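PDB 5A7V: putative glycosidase ph117-related from Bacteroides thetaiotaomicron, which probably cleaves beta-mannosidic linkages in mannose-containing oligosaccharides, as a GH130 glycoside phosphorylase or hydrolase that binds mannose in its central pocket. Local coordinates for residues Val127-Glu139 and Ala174-Pro187. Sequence-based numbering, arbitrary orientation. Where two conformers were deposited one is given.
With SO4 (sulfate ion), chain H.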
# COMPACT_ATOMS: atom_id res chain seq x y z
N VAL A 127 -12.05 12.95 2.96
CA VAL A 127 -12.66 12.32 4.15
C VAL A 127 -11.70 12.21 5.30
O VAL A 127 -12.12 11.90 6.43
CB VAL A 127 -13.24 10.92 3.87
CG1 VAL A 127 -14.34 11.01 2.82
CG2 VAL A 127 -12.17 9.93 3.43
N PHE A 128 -10.39 12.41 5.09
CA PHE A 128 -9.39 12.23 6.15
C PHE A 128 -8.25 13.20 5.87
O PHE A 128 -7.75 13.26 4.73
CB PHE A 128 -8.90 10.78 6.16
CG PHE A 128 -8.06 10.40 7.37
CD1 PHE A 128 -8.69 10.25 8.61
CD2 PHE A 128 -6.71 10.13 7.28
CE1 PHE A 128 -7.95 9.88 9.73
CE2 PHE A 128 -5.97 9.75 8.37
CZ PHE A 128 -6.59 9.60 9.62
N TYR A 129 -7.85 13.97 6.88
CA TYR A 129 -6.95 15.10 6.66
C TYR A 129 -6.41 15.62 7.96
O TYR A 129 -7.05 15.39 9.04
CB TYR A 129 -7.70 16.22 5.90
CG TYR A 129 -9.15 16.47 6.34
CD1 TYR A 129 -9.47 17.24 7.46
CD2 TYR A 129 -10.19 15.87 5.68
CE1 TYR A 129 -10.79 17.40 7.88
CE2 TYR A 129 -11.52 16.04 6.05
CZ TYR A 129 -11.81 16.82 7.15
OH TYR A 129 -13.12 17.02 7.54
N PRO A 130 -5.34 16.40 7.94
CA PRO A 130 -4.84 17.02 9.17
C PRO A 130 -5.84 18.06 9.69
O PRO A 130 -6.55 18.72 8.90
CB PRO A 130 -3.51 17.65 8.76
CG PRO A 130 -3.62 17.82 7.28
CD PRO A 130 -4.45 16.69 6.79
N ASP A 131 -5.99 18.12 11.00
CA ASP A 131 -7.04 18.97 11.64
C ASP A 131 -6.56 19.40 13.01
O ASP A 131 -5.45 19.06 13.45
CB ASP A 131 -8.39 18.20 11.59
CG ASP A 131 -9.67 19.06 11.70
OD1 ASP A 131 -9.64 20.21 12.19
OD2 ASP A 131 -10.72 18.52 11.22
N ASN A 132 -7.44 20.16 13.69
CA ASN A 132 -7.17 20.74 15.00
C ASN A 132 -7.46 19.68 16.08
O ASN A 132 -8.44 19.75 16.84
CB ASN A 132 -8.04 21.98 15.19
CG ASN A 132 -7.85 23.00 14.08
OD1 ASN A 132 -8.71 23.20 13.15
ND2 ASN A 132 -6.76 23.64 14.16
N ASP A 133 -6.61 18.66 16.12
CA ASP A 133 -6.88 17.42 16.80
C ASP A 133 -5.62 16.96 17.56
O ASP A 133 -4.60 17.68 17.62
CB ASP A 133 -7.47 16.39 15.80
CG ASP A 133 -6.49 15.96 14.70
OD1 ASP A 133 -5.28 16.01 14.94
OD2 ASP A 133 -7.03 15.57 13.64
N THR A 134 -5.72 15.79 18.19
CA THR A 134 -4.65 15.26 19.02
C THR A 134 -3.34 15.03 18.22
O THR A 134 -2.27 14.90 18.82
CB THR A 134 -5.07 13.92 19.63
OG1 THR A 134 -5.46 13.05 18.57
CG2 THR A 134 -6.15 14.06 20.65
N GLN A 135 -3.44 14.91 16.89
CA GLN A 135 -2.29 14.55 16.04
C GLN A 135 -1.67 15.75 15.34
O GLN A 135 -0.79 15.53 14.47
CB GLN A 135 -2.70 13.48 15.02
CG GLN A 135 -3.32 12.26 15.67
CD GLN A 135 -2.46 11.65 16.79
OE1 GLN A 135 -1.27 11.35 16.63
NE2 GLN A 135 -3.08 11.49 17.96
N LYS A 136 -2.03 16.98 15.66
CA LYS A 136 -1.62 18.11 14.85
C LYS A 136 -0.10 18.28 14.82
O LYS A 136 0.44 18.63 13.76
CB LYS A 136 -2.34 19.40 15.27
CG LYS A 136 -2.02 19.92 16.63
CD LYS A 136 -2.69 21.31 16.82
CE LYS A 136 -2.20 22.03 18.05
NZ LYS A 136 -2.37 23.52 17.94
N LYS A 137 0.62 17.99 15.89
CA LYS A 137 2.09 18.16 15.86
C LYS A 137 2.78 17.13 14.95
O LYS A 137 3.91 17.33 14.45
CB LYS A 137 2.68 18.06 17.24
CG LYS A 137 2.30 19.23 18.15
CD LYS A 137 3.09 19.21 19.45
CE LYS A 137 2.72 20.42 20.32
NZ LYS A 137 3.40 20.39 21.64
N LEU A 138 2.08 16.03 14.70
CA LEU A 138 2.64 14.92 13.90
C LEU A 138 2.19 14.94 12.43
O LEU A 138 2.84 14.27 11.61
CB LEU A 138 2.23 13.57 14.55
CG LEU A 138 2.52 13.46 16.04
CD1 LEU A 138 2.12 12.08 16.55
CD2 LEU A 138 3.98 13.71 16.39
N GLU A 139 1.13 15.69 12.09
CA GLU A 139 0.53 15.62 10.74
C GLU A 139 0.54 16.95 9.99
O GLU A 139 0.06 16.99 8.87
CB GLU A 139 -0.96 15.17 10.88
CG GLU A 139 -1.07 13.71 11.35
CD GLU A 139 -2.49 13.25 11.54
OE1 GLU A 139 -3.43 14.04 11.34
OE2 GLU A 139 -2.63 12.04 11.88
N ALA A 174 -5.89 4.68 12.32
CA ALA A 174 -7.23 5.31 12.51
C ALA A 174 -8.27 4.23 12.28
O ALA A 174 -8.05 3.25 11.58
CB ALA A 174 -7.43 6.46 11.51
N THR A 175 -9.43 4.41 12.96
CA THR A 175 -10.50 3.44 12.83
C THR A 175 -11.84 4.10 12.53
O THR A 175 -12.05 5.29 12.82
CB THR A 175 -10.66 2.56 14.10
OG1 THR A 175 -11.03 3.37 15.21
CG2 THR A 175 -9.35 1.82 14.44
N SER A 176 -12.72 3.32 11.92
CA SER A 176 -14.05 3.82 11.50
C SER A 176 -14.99 2.65 11.27
O SER A 176 -14.54 1.57 10.90
CB SER A 176 -13.92 4.64 10.20
OG SER A 176 -15.19 5.06 9.70
N ARG A 177 -16.30 2.88 11.44
CA ARG A 177 -17.28 1.89 11.02
C ARG A 177 -17.86 2.17 9.62
O ARG A 177 -18.42 1.28 8.98
CB ARG A 177 -18.43 1.76 12.05
CG ARG A 177 -17.89 1.27 13.39
CD ARG A 177 -18.97 0.72 14.26
NE ARG A 177 -19.51 -0.50 13.69
CZ ARG A 177 -18.98 -1.71 13.81
NH1 ARG A 177 -17.87 -1.95 14.52
NH2 ARG A 177 -19.60 -2.69 13.20
N ASN A 178 -17.73 3.39 9.13
CA ASN A 178 -18.36 3.78 7.89
C ASN A 178 -17.44 4.42 6.83
O ASN A 178 -17.94 4.87 5.81
CB ASN A 178 -19.56 4.69 8.20
CG ASN A 178 -19.14 6.05 8.72
OD1 ASN A 178 -17.94 6.38 8.82
ND2 ASN A 178 -20.14 6.86 9.10
N LEU A 179 -16.13 4.46 7.09
CA LEU A 179 -15.10 4.99 6.20
C LEU A 179 -15.15 6.51 6.04
O LEU A 179 -14.37 7.05 5.24
CB LEU A 179 -15.16 4.26 4.84
CG LEU A 179 -14.92 2.77 4.85
CD1 LEU A 179 -15.23 2.15 3.51
CD2 LEU A 179 -13.51 2.43 5.32
N LYS A 180 -15.99 7.19 6.85
CA LYS A 180 -16.15 8.66 6.82
C LYS A 180 -15.79 9.31 8.13
O LYS A 180 -15.12 10.33 8.16
CB LYS A 180 -17.61 9.05 6.53
CG LYS A 180 -18.14 8.60 5.21
CD LYS A 180 -17.38 9.28 4.10
CE LYS A 180 -18.05 9.01 2.77
NZ LYS A 180 -19.33 9.74 2.64
N ASP A 181 -16.25 8.71 9.22
CA ASP A 181 -16.05 9.25 10.56
C ASP A 181 -14.89 8.49 11.19
O ASP A 181 -15.07 7.38 11.66
CB ASP A 181 -17.39 9.11 11.31
CG ASP A 181 -18.52 9.89 10.62
OD1 ASP A 181 -18.28 11.08 10.31
OD2 ASP A 181 -19.61 9.31 10.34
N TRP A 182 -13.69 9.08 11.13
CA TRP A 182 -12.46 8.41 11.53
C TRP A 182 -11.98 8.91 12.90
O TRP A 182 -11.89 10.12 13.14
CB TRP A 182 -11.34 8.64 10.49
CG TRP A 182 -11.59 7.96 9.20
CD1 TRP A 182 -12.14 8.51 8.09
CD2 TRP A 182 -11.25 6.62 8.88
NE1 TRP A 182 -12.20 7.57 7.07
CE2 TRP A 182 -11.65 6.40 7.53
CE3 TRP A 182 -10.66 5.56 9.58
CZ2 TRP A 182 -11.48 5.17 6.90
CZ3 TRP A 182 -10.51 4.36 8.98
CH2 TRP A 182 -10.94 4.14 7.64
N THR A 183 -11.57 7.97 13.74
CA THR A 183 -10.89 8.32 15.01
C THR A 183 -9.39 8.02 14.84
O THR A 183 -9.04 6.89 14.48
CB THR A 183 -11.48 7.56 16.20
OG1 THR A 183 -12.87 7.87 16.31
CG2 THR A 183 -10.70 7.89 17.46
N LYS A 184 -8.57 9.05 15.11
CA LYS A 184 -7.10 8.97 15.02
C LYS A 184 -6.58 8.46 16.36
O LYS A 184 -6.84 9.06 17.41
CB LYS A 184 -6.48 10.33 14.68
CG LYS A 184 -6.87 10.80 13.29
CD LYS A 184 -6.26 12.18 13.00
CE LYS A 184 -6.77 12.72 11.69
NZ LYS A 184 -6.17 14.07 11.44
N HIS A 185 -5.84 7.36 16.32
CA HIS A 185 -5.26 6.77 17.53
C HIS A 185 -3.79 7.08 17.73
O HIS A 185 -3.22 6.76 18.78
CB HIS A 185 -5.52 5.27 17.62
CG HIS A 185 -6.95 4.96 17.89
ND1 HIS A 185 -7.39 4.72 19.17
CD2 HIS A 185 -8.03 4.86 17.09
CE1 HIS A 185 -8.69 4.51 19.14
NE2 HIS A 185 -9.10 4.55 17.89
N GLY A 186 -3.17 7.73 16.77
CA GLY A 186 -1.76 8.10 16.85
C GLY A 186 -0.81 7.00 16.36
O GLY A 186 -1.23 5.96 15.83
N PRO A 187 0.49 7.25 16.52
CA PRO A 187 1.52 6.30 16.07
C PRO A 187 1.28 4.88 16.57
O PRO A 187 1.01 4.64 17.77
CB PRO A 187 2.81 6.92 16.60
CG PRO A 187 2.53 8.40 16.66
CD PRO A 187 1.08 8.49 17.09
S SO4 H . -22.23 -0.51 11.31
O1 SO4 H . -23.67 -0.87 11.20
O2 SO4 H . -22.02 0.10 12.64
O3 SO4 H . -21.83 0.49 10.28
O4 SO4 H . -21.40 -1.74 11.16
O HOH W 1 -15.23 12.61 6.64
O HOH W 2 -6.95 11.14 19.34
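Three acceptors from 127-139 grip the ammonium of K184: NZ donates to E139 OE1 at 2.7 Å, to D133 OD2 at 2.8 Å and to the carbonyl O of Y129 at 2.9 Å. This salt-bridge network illustrates how one lysine can tie a connecting loop to a blade edge in a five-bladed beta-propeller, the fold of GH130 enzymes; K184 lies on 183-187, an outermost strand of its four-stranded antiparallel sheet. Both carboxylates offer syn lone pairs, whereas NZ sits above the Y129 carbonyl plane, 41° out of it. The K184 chain, extended beyond CG, brings NZ between these acceptors, and the two carboxylates would probably stabilise its positive charge. E139 OE2 accepts from Y161 OH and Q163 NE2 of strand 157-164, so both carboxylate oxygens are engaged, which should limit its rotation.

F128 crosses the aliphatic part of K184 at a slant, its CE1 3.6 Å from K184 CE. With CG anti to its backbone N (chi1 -169°), the phenyl reaches A174 CB and directs its edge at the face of the W182 five-membered ring, planes at 66°. D133 OD1 meanwhile closes an Asx turn onto the N of Q135, the helix N-cap residue. Q135 lays its amide over G186, and beyond it L138 CD1 packs 3.7 Å from P187 CG.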